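Local coordinates for probable glutathione S-transferase (Bordetella bronchiseptica RB50, PDB 3H1N), which probably conjugates glutathione to electrophilic substrates, in the manner of glutathione S-transferases, at residues L24-G29 against A73-V78; L41-I46 against L223-G228. All coordinates share one frame; numbering follows the deposited sequence.

Contact 1. Residues L24-G29 against A73-V78; sequences LWYWDG and APPYLV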
ATOM      1  N   LEU B  24     -10.054 -17.910   2.441  1.00  8.35           N
ATOM      2  CA  LEU B  24      -9.543 -16.893   1.516  1.00  8.27           C
ATOM      3  C   LEU B  24     -10.632 -16.547   0.520  1.00  8.54           C
ATOM      4  O   LEU B  24     -11.181 -17.438  -0.132  1.00  8.52           O
ATOM      5  CB  LEU B  24      -8.300 -17.392   0.770  1.00  8.40           C
ATOM      6  CG  LEU B  24      -7.717 -16.473  -0.317  1.00  7.79           C
ATOM      7  CD1 LEU B  24      -7.305 -15.115   0.283  1.00  9.59           C
ATOM      8  CD2 LEU B  24      -6.543 -17.155  -1.066  1.00 10.75           C
ATOM      9  N   TRP B  25     -10.953 -15.256   0.426  1.00  8.06           N
ATOM     10  CA  TRP B  25     -11.937 -14.773  -0.535  1.00  8.76           C
ATOM     11  C   TRP B  25     -11.251 -13.876  -1.576  1.00  9.39           C
ATOM     12  O   TRP B  25     -10.807 -12.762  -1.256  1.00  8.72           O
ATOM     13  CB  TRP B  25     -13.045 -13.989   0.174  1.00  8.46           C
ATOM     14  CG  TRP B  25     -13.982 -14.844   0.974  1.00  9.19           C
ATOM     15  CD1 TRP B  25     -13.895 -15.131   2.304  1.00  9.04           C
ATOM     16  CD2 TRP B  25     -15.139 -15.545   0.484  1.00 10.62           C
ATOM     17  NE1 TRP B  25     -14.937 -15.950   2.680  1.00 10.83           N
ATOM     18  CE2 TRP B  25     -15.716 -16.218   1.584  1.00 10.54           C
ATOM     19  CE3 TRP B  25     -15.741 -15.666  -0.777  1.00 10.59           C
ATOM     20  CZ2 TRP B  25     -16.871 -17.005   1.466  1.00 10.70           C
ATOM     21  CZ3 TRP B  25     -16.901 -16.443  -0.896  1.00 10.36           C
ATOM     22  CH2 TRP B  25     -17.452 -17.094   0.222  1.00 10.31           C
ATOM     23  N   TYR B  26     -11.135 -14.389  -2.802  1.00  9.68           N
ATOM     24  CA  TYR B  26     -10.595 -13.615  -3.926  1.00 10.46           C
ATOM     25  C   TYR B  26     -11.195 -14.079  -5.252  1.00 11.19           C
ATOM     26  O   TYR B  26     -11.540 -15.258  -5.396  1.00 11.20           O
ATOM     27  CB  TYR B  26      -9.050 -13.675  -3.990  1.00 10.80           C
ATOM     28  CG  TYR B  26      -8.519 -12.700  -5.015  1.00 12.00           C
ATOM     29  CD1 TYR B  26      -8.620 -11.327  -4.792  1.00 10.44           C
ATOM     30  CD2 TYR B  26      -7.989 -13.138  -6.236  1.00 10.92           C
ATOM     31  CE1 TYR B  26      -8.191 -10.401  -5.741  1.00 12.15           C
ATOM     32  CE2 TYR B  26      -7.551 -12.210  -7.201  1.00 11.90           C
ATOM     33  CZ  TYR B  26      -7.661 -10.846  -6.938  1.00 13.76           C
ATOM     34  OH  TYR B  26      -7.236  -9.902  -7.845  1.00 14.89           O
ATOM     35  N   TRP B  27     -11.295 -13.149  -6.211  1.00 11.64           N
ATOM     36  CA  TRP B  27     -11.816 -13.431  -7.565  1.00 11.90           C
ATOM     37  C   TRP B  27     -11.244 -14.718  -8.149  1.00 11.80           C
ATOM     38  O   TRP B  27     -10.044 -14.974  -8.038  1.00 11.70           O
ATOM     39  CB  TRP B  27     -11.510 -12.267  -8.525  1.00 11.74           C
ATOM     40  CG  TRP B  27     -12.001 -10.938  -8.012  1.00 12.13           C
ATOM     41  CD1 TRP B  27     -11.243  -9.911  -7.540  1.00 12.21           C
ATOM     42  CD2 TRP B  27     -13.365 -10.518  -7.915  1.00 12.58           C
ATOM     43  NE1 TRP B  27     -12.062  -8.862  -7.139  1.00 12.48           N
ATOM     44  CE2 TRP B  27     -13.366  -9.216  -7.364  1.00 13.50           C
ATOM     45  CE3 TRP B  27     -14.590 -11.115  -8.241  1.00 13.37           C
ATOM     46  CZ2 TRP B  27     -14.546  -8.505  -7.129  1.00 14.83           C
ATOM     47  CZ3 TRP B  27     -15.764 -10.402  -8.008  1.00 15.61           C
ATOM     48  CH2 TRP B  27     -15.727  -9.108  -7.455  1.00 13.51           C
ATOM     49  N   ASP B  28     -12.104 -15.521  -8.762  1.00 12.21           N
ATOM     50  CA  ASP B  28     -11.677 -16.690  -9.531  1.00 12.32           C
ATOM     51  C   ASP B  28     -11.231 -16.195 -10.908  1.00 12.74           C
ATOM     52  O   ASP B  28     -11.542 -15.066 -11.283  1.00 12.78           O
ATOM     53  CB  ASP B  28     -12.848 -17.676  -9.665  1.00 12.60           C
ATOM     54  CG  ASP B  28     -12.414 -19.087 -10.102  1.00 12.85           C
ATOM     55  OD1 ASP B  28     -11.212 -19.348 -10.311  1.00 14.17           O
ATOM     56  OD2 ASP B  28     -13.299 -19.954 -10.235  1.00 13.01           O
ATOM     57  N   GLY B  29     -10.505 -17.026 -11.655  1.00 12.91           N
ATOM     58  CA  GLY B  29     -10.196 -16.725 -13.059  1.00 13.51           C
ATOM     59  C   GLY B  29      -8.811 -16.178 -13.371  1.00 13.52           C
ATOM     60  O   GLY B  29      -8.253 -16.484 -14.421  1.00 14.02           O
ATOM     61  N   ALA B  73     -12.238  -4.212  -0.622  1.00  9.79           N
ATOM     62  CA  ALA B  73     -12.237  -5.027  -1.834  1.00 10.01           C
ATOM     63  C   ALA B  73     -11.510  -6.315  -1.529  1.00 10.43           C
ATOM     64  O   ALA B  73     -10.788  -6.389  -0.538  1.00 11.14           O
ATOM     65  CB  ALA B  73     -11.527  -4.294  -2.969  1.00 10.48           C
ATOM     66  N   PRO B  74     -11.693  -7.338  -2.385  1.00 10.75           N
ATOM     67  CA  PRO B  74     -10.900  -8.563  -2.296  1.00 10.53           C
ATOM     68  C   PRO B  74      -9.436  -8.271  -2.617  1.00 10.80           C
ATOM     69  O   PRO B  74      -9.153  -7.337  -3.364  1.00 10.50           O
ATOM     70  CB  PRO B  74     -11.501  -9.450  -3.391  1.00 10.44           C
ATOM     71  CG  PRO B  74     -12.874  -8.952  -3.599  1.00 10.32           C
ATOM     72  CD  PRO B  74     -12.754  -7.453  -3.409  1.00 10.70           C
ATOM     73  N   PRO B  75      -8.500  -9.078  -2.085  1.00 11.14           N
ATOM     74  CA  PRO B  75      -8.725 -10.262  -1.247  1.00 10.91           C
ATOM     75  C   PRO B  75      -8.994  -9.939   0.218  1.00 10.50           C
ATOM     76  O   PRO B  75      -8.588  -8.887   0.717  1.00 10.58           O
ATOM     77  CB  PRO B  75      -7.410 -11.018  -1.358  1.00 10.89           C
ATOM     78  CG  PRO B  75      -6.367  -9.908  -1.529  1.00 10.98           C
ATOM     79  CD  PRO B  75      -7.066  -8.879  -2.394  1.00 11.38           C
ATOM     80  N   TYR B  76      -9.697 -10.848   0.885  1.00 10.10           N
ATOM     81  CA  TYR B  76      -9.805 -10.829   2.335  1.00  9.61           C
ATOM     82  C   TYR B  76      -9.724 -12.255   2.887  1.00  9.61           C
ATOM     83  O   TYR B  76      -9.964 -13.250   2.172  1.00 10.03           O
ATOM     84  CB  TYR B  76     -11.037 -10.041   2.832  1.00  9.25           C
ATOM     85  CG  TYR B  76     -12.372 -10.589   2.368  1.00  9.15           C
ATOM     86  CD1 TYR B  76     -12.894 -10.242   1.118  1.00  9.90           C
ATOM     87  CD2 TYR B  76     -13.117 -11.434   3.183  1.00  8.42           C
ATOM     88  CE1 TYR B  76     -14.137 -10.745   0.680  1.00 11.26           C
ATOM     89  CE2 TYR B  76     -14.354 -11.946   2.766  1.00 11.65           C
ATOM     90  CZ  TYR B  76     -14.856 -11.597   1.507  1.00 11.24           C
ATOM     91  OH  TYR B  76     -16.061 -12.112   1.081  1.00 11.11           O
ATOM     92  N   LEU B  77      -9.279 -12.351   4.113  1.00  9.21           N
ATOM     93  CA  LEU B  77      -9.038 -13.583   4.804  1.00  9.64           C
ATOM     94  C   LEU B  77      -9.842 -13.600   6.086  1.00  9.08           C
ATOM     95  O   LEU B  77      -9.747 -12.735   6.887  1.00  8.73           O
ATOM     96  CB  LEU B  77      -7.553 -13.744   5.123  1.00 10.37           C
ATOM     97  CG  LEU B  77      -7.087 -15.106   5.610  1.00 13.20           C
ATOM     98  CD1 LEU B  77      -6.982 -16.055   4.522  1.00 17.29           C
ATOM     99  CD2 LEU B  77      -5.882 -15.080   6.412  1.00 16.76           C
ATOM    100  N   VAL B  78     -10.651 -14.607   6.224  1.00  9.44           N
ATOM    101  CA  VAL B  78     -11.398 -14.830   7.455  1.00  9.86           C
ATOM    102  C   VAL B  78     -10.652 -15.901   8.255  1.00 10.20           C
ATOM    103  O   VAL B  78     -10.562 -17.060   7.841  1.00  9.98           O
ATOM    104  CB  VAL B  78     -12.866 -15.227   7.182  1.00 10.26           C
ATOM    105  CG1 VAL B  78     -13.679 -15.174   8.475  1.00  9.96           C
ATOM    106  CG2 VAL B  78     -13.487 -14.269   6.144  1.00 10.38           C
TER
HETATM  107  O   HOH W   1     -10.038  -6.796  -5.859  1.00 19.04           O
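The carbonyl O of W25 receives two groups from the facing chain: Y76 N donates a hydrogen bond to it (3.1 Å), and P75 CA makes a CA-H...O contact with it at 3.3 Å. The return bond, from W25 N to Y76 O, is shorter at 2.8 Å and almost straight, with 170° at the hydrogen. W25 and Y76 thus form the hydrogen-bonded antiparallel pair, and L24 and L77 the non-hydrogen-bonded pair beside it. On the W25 side of the sheet, W25 CB sits over the face of the Y76 ring, 3.4 Å from its centroid. The indole follows the tyrosine alongside, its five-membered ring turned only 13° from the phenol plane but slid so far that the rings barely overlap, which brings Y76 OH over one indole face. Y76 reaches this place with CG between its backbone N and carbonyl carbon (chi1 61°), and its hydroxyl is hydrogen-bonded to D62 of helix 59-65. V78 CG2 meets the indole edge. L24 CB and L77 CD1 touch on the other face of the sheet, where L77 also packs on I90 of helix 87-97. Past the strand pairing, Y26 CD1 lies 3.5 Å from P75 N, which sits at the edge of the ring, and Y26 OH accepts a hydrogen bond from R33 N. P74 CG comes to 3.6 Å from W27 NE1, lying above the indole plane toward its rim. A water in that plane accepts from W27 NE1 and donates to P74 O, its oxygen 2.7 Å from P74 O. The P74-P75 peptide is cis. A cis-proline leading into the strand antiparallel to the first strand of a mixed four-stranded sheet is characteristic of the thioredoxin fold, which forms the N-terminal domain of glutathione S-transferases.

Contact 2. Residues L41-I46 against L223-G228; sequences LEAGKI and LPELRG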
ATOM      1  N   LEU B  41       0.249 -19.103   1.997  1.00  7.25           N
ATOM      2  CA  LEU B  41      -0.527 -20.136   2.693  1.00  7.53           C
ATOM      3  C   LEU B  41      -0.071 -21.499   2.217  1.00  8.06           C
ATOM      4  O   LEU B  41       0.080 -22.433   3.016  1.00  8.24           O
ATOM      5  CB  LEU B  41      -2.030 -19.990   2.430  1.00  7.72           C
ATOM      6  CG  LEU B  41      -2.716 -18.727   2.958  1.00  8.37           C
ATOM      7  CD1 LEU B  41      -4.097 -18.562   2.291  1.00  8.35           C
ATOM      8  CD2 LEU B  41      -2.812 -18.785   4.492  1.00  5.48           C
ATOM      9  N   GLU B  42       0.161 -21.599   0.911  1.00  7.92           N
ATOM     10  CA  GLU B  42       0.615 -22.864   0.315  1.00  8.65           C
ATOM     11  C   GLU B  42       2.019 -23.263   0.795  1.00  8.50           C
ATOM     12  O   GLU B  42       2.232 -24.395   1.260  1.00  8.53           O
ATOM     13  CB  GLU B  42       0.554 -22.781  -1.217  1.00  8.91           C
ATOM     14  CG  GLU B  42      -0.877 -22.731  -1.813  1.00  9.76           C
ATOM     15  CD  GLU B  42      -1.537 -24.103  -1.996  1.00  9.76           C
ATOM     16  OE1 GLU B  42      -2.748 -24.151  -2.314  1.00  9.40           O
ATOM     17  OE2 GLU B  42      -0.865 -25.128  -1.825  1.00 10.43           O
ATOM     18  N   ALA B  43       2.974 -22.346   0.676  1.00  8.92           N
ATOM     19  CA  ALA B  43       4.364 -22.613   1.067  1.00  9.66           C
ATOM     20  C   ALA B  43       4.511 -22.788   2.582  1.00 10.33           C
ATOM     21  O   ALA B  43       5.278 -23.632   3.036  1.00 10.82           O
ATOM     22  CB  ALA B  43       5.297 -21.525   0.546  1.00  9.88           C
ATOM     23  N   GLY B  44       3.742 -22.022   3.350  1.00 10.80           N
ATOM     24  CA  GLY B  44       3.732 -22.154   4.807  1.00 11.28           C
ATOM     25  C   GLY B  44       2.918 -23.329   5.334  1.00 11.36           C
ATOM     26  O   GLY B  44       2.901 -23.573   6.537  1.00 12.09           O
ATOM     27  N   LYS B  45       2.256 -24.056   4.434  1.00 11.37           N
ATOM     28  CA  LYS B  45       1.366 -25.187   4.780  1.00 11.20           C
ATOM     29  C   LYS B  45       0.302 -24.810   5.814  1.00 10.84           C
ATOM     30  O   LYS B  45       0.082 -25.508   6.805  1.00 10.58           O
ATOM     31  CB  LYS B  45       2.170 -26.414   5.226  1.00 11.65           C
ATOM     32  CG  LYS B  45       3.055 -26.984   4.135  1.00 13.53           C
ATOM     33  CD  LYS B  45       3.809 -28.189   4.655  1.00 17.72           C
ATOM     34  CE  LYS B  45       5.256 -27.850   4.975  1.00 20.60           C
ATOM     35  NZ  LYS B  45       6.151 -28.155   3.815  1.00 21.54           N
ATOM     36  N   ILE B  46      -0.337 -23.675   5.582  1.00 10.32           N
ATOM     37  CA  ILE B  46      -1.416 -23.200   6.432  1.00  9.94           C
ATOM     38  C   ILE B  46      -2.733 -23.562   5.742  1.00 10.02           C
ATOM     39  O   ILE B  46      -2.991 -23.084   4.643  1.00  9.98           O
ATOM     40  CB  ILE B  46      -1.326 -21.674   6.612  1.00 10.08           C
ATOM     41  CG1 ILE B  46       0.035 -21.291   7.208  1.00  8.85           C
ATOM     42  CG2 ILE B  46      -2.496 -21.157   7.455  1.00  9.68           C
ATOM     43  CD1 ILE B  46       0.408 -19.823   6.988  1.00 11.44           C
ATOM     44  N   LEU B 223      11.521 -24.190  -4.445  1.00 10.67           N
ATOM     45  CA  LEU B 223      11.223 -24.597  -3.068  1.00 10.36           C
ATOM     46  C   LEU B 223      10.378 -25.868  -3.023  1.00 10.40           C
ATOM     47  O   LEU B 223       9.344 -25.936  -3.697  1.00 10.47           O
ATOM     48  CB  LEU B 223      10.490 -23.462  -2.341  1.00  9.77           C
ATOM     49  CG  LEU B 223      11.373 -22.288  -1.935  1.00 10.73           C
ATOM     50  CD1 LEU B 223      10.491 -21.151  -1.388  1.00  9.31           C
ATOM     51  CD2 LEU B 223      12.429 -22.712  -0.916  1.00  9.33           C
ATOM     52  N   PRO B 224      10.827 -26.894  -2.264  1.00 11.41           N
ATOM     53  CA  PRO B 224      10.040 -28.135  -2.170  1.00 11.52           C
ATOM     54  C   PRO B 224       8.619 -27.874  -1.644  1.00 11.68           C
ATOM     55  O   PRO B 224       7.676 -28.534  -2.069  1.00 11.44           O
ATOM     56  CB  PRO B 224      10.841 -28.981  -1.179  1.00 11.82           C
ATOM     57  CG  PRO B 224      12.242 -28.516  -1.353  1.00 12.03           C
ATOM     58  CD  PRO B 224      12.124 -27.030  -1.571  1.00 11.34           C
ATOM     59  N   GLU B 225       8.469 -26.893  -0.759  1.00 11.78           N
ATOM     60  CA  GLU B 225       7.153 -26.546  -0.232  1.00 12.11           C
ATOM     61  C   GLU B 225       6.214 -25.869  -1.243  1.00 12.36           C
ATOM     62  O   GLU B 225       5.010 -25.772  -0.990  1.00 12.14           O
ATOM     63  CB  GLU B 225       7.244 -25.736   1.075  1.00 12.45           C
ATOM     64  CG  GLU B 225       8.094 -24.470   1.033  1.00 12.85           C
ATOM     65  CD  GLU B 225       9.549 -24.746   1.385  1.00 14.38           C
ATOM     66  OE1 GLU B 225      10.053 -24.170   2.369  1.00 16.67           O
ATOM     67  OE2 GLU B 225      10.182 -25.548   0.682  1.00 12.52           O
ATOM     68  N   LEU B 226       6.751 -25.401  -2.377  1.00 12.27           N
ATOM     69  CA  LEU B 226       5.897 -24.876  -3.446  1.00 12.64           C
ATOM     70  C   LEU B 226       5.726 -25.826  -4.622  1.00 13.08           C
ATOM     71  O   LEU B 226       4.904 -25.567  -5.501  1.00 13.31           O
ATOM     72  CB  LEU B 226       6.348 -23.483  -3.924  1.00 11.71           C
ATOM     73  CG  LEU B 226       5.870 -22.303  -3.074  1.00 12.11           C
ATOM     74  CD1 LEU B 226       6.519 -21.027  -3.591  1.00 10.81           C
ATOM     75  CD2 LEU B 226       4.334 -22.182  -3.057  1.00  7.61           C
ATOM     76  N   ARG B 227       6.486 -26.924  -4.644  1.00 13.47           N
ATOM     77  CA  ARG B 227       6.495 -27.834  -5.790  1.00 14.53           C
ATOM     78  C   ARG B 227       5.092 -28.304  -6.189  1.00 14.57           C
ATOM     79  O   ARG B 227       4.702 -28.193  -7.357  1.00 14.75           O
ATOM     80  CB  ARG B 227       7.412 -29.041  -5.508  1.00 14.32           C
ATOM     81  CG  ARG B 227       7.786 -29.909  -6.728  1.00 17.63           C
ATOM     82  CD  ARG B 227       8.808 -29.227  -7.650  1.00 21.46           C
ATOM     83  NE  ARG B 227       9.960 -28.667  -6.930  1.00 23.26           N
ATOM     84  CZ  ARG B 227      11.094 -29.317  -6.676  1.00 23.90           C
ATOM     85  NH1 ARG B 227      12.063 -28.696  -6.013  1.00 23.66           N
ATOM     86  NH2 ARG B 227      11.268 -30.582  -7.079  1.00 24.13           N
ATOM     87  N   GLY B 228       4.353 -28.835  -5.214  1.00 14.45           N
ATOM     88  CA  GLY B 228       3.008 -29.349  -5.437  1.00 14.42           C
ATOM     89  C   GLY B 228       2.081 -28.282  -5.985  1.00 14.32           C
ATOM     90  O   GLY B 228       1.429 -28.505  -7.012  1.00 14.20           O
TER
HETATM   91  O   HOH W   2       4.061 -26.860   1.217  1.00 26.95           O
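A43 CB packs against the branch point of L226, 3.7 Å from L226 CG and 3.8 Å from L226 CD2, at the end of helix 34-43. Both side chains also touch L186 of helix 183-198, so the three form a small apolar cluster. E225 CB and CG pack against the carbonyl O of A43, E225 CB at 3.5 Å from A43 O. Its CG stands between the backbone N and the carbonyl carbon (chi1 54°), and the chain bends again at chi2, leading the carboxylate away from helix 34-43; E225 OE1 is hydrogen-bonded to W181 NE1. K45, which follows the helix at a positive phi in a Schellman motif, crosses E225 at about a right angle. K45 NZ comes to 3.8 Å from E225 CB but stays 5.7 Å from E225 OE2, too far for a salt bridge. One water spans the segments, donating to E42 O and to E225 O, its oxygen 2.6 Å from E225 O. E42 itself turns to R234 and Y48 through OE1. With no direct hydrogen bond between the segments, the contact rests on A43 packing against L226 and E225, with a water bridging the backbones, and any pull between the lysine and glutamate charges is probably modest.

How the contacts relate
Contact 1 lies within the sheet of the N-terminal domain, whereas contact 2 joins helix 34-43 of that domain to helix 224-230 of the C-terminal domain. Strand 22-25 is followed in the chain by helix 34-43, so the first segments of both contacts belong to one consecutive strand-helix unit. The centres are 19 Å apart; the nearest atoms approach to about 4 Å without touching. The segments alternate along the chain, 24-29, 41-46, 73-78, 223-228. In glutathione S-transferases the residue before the cis-proline commonly pairs through its backbone with the cysteinyl part of glutathione, so contact 1 probably borders that site, whereas contact 2 lies at the interface of the two domains.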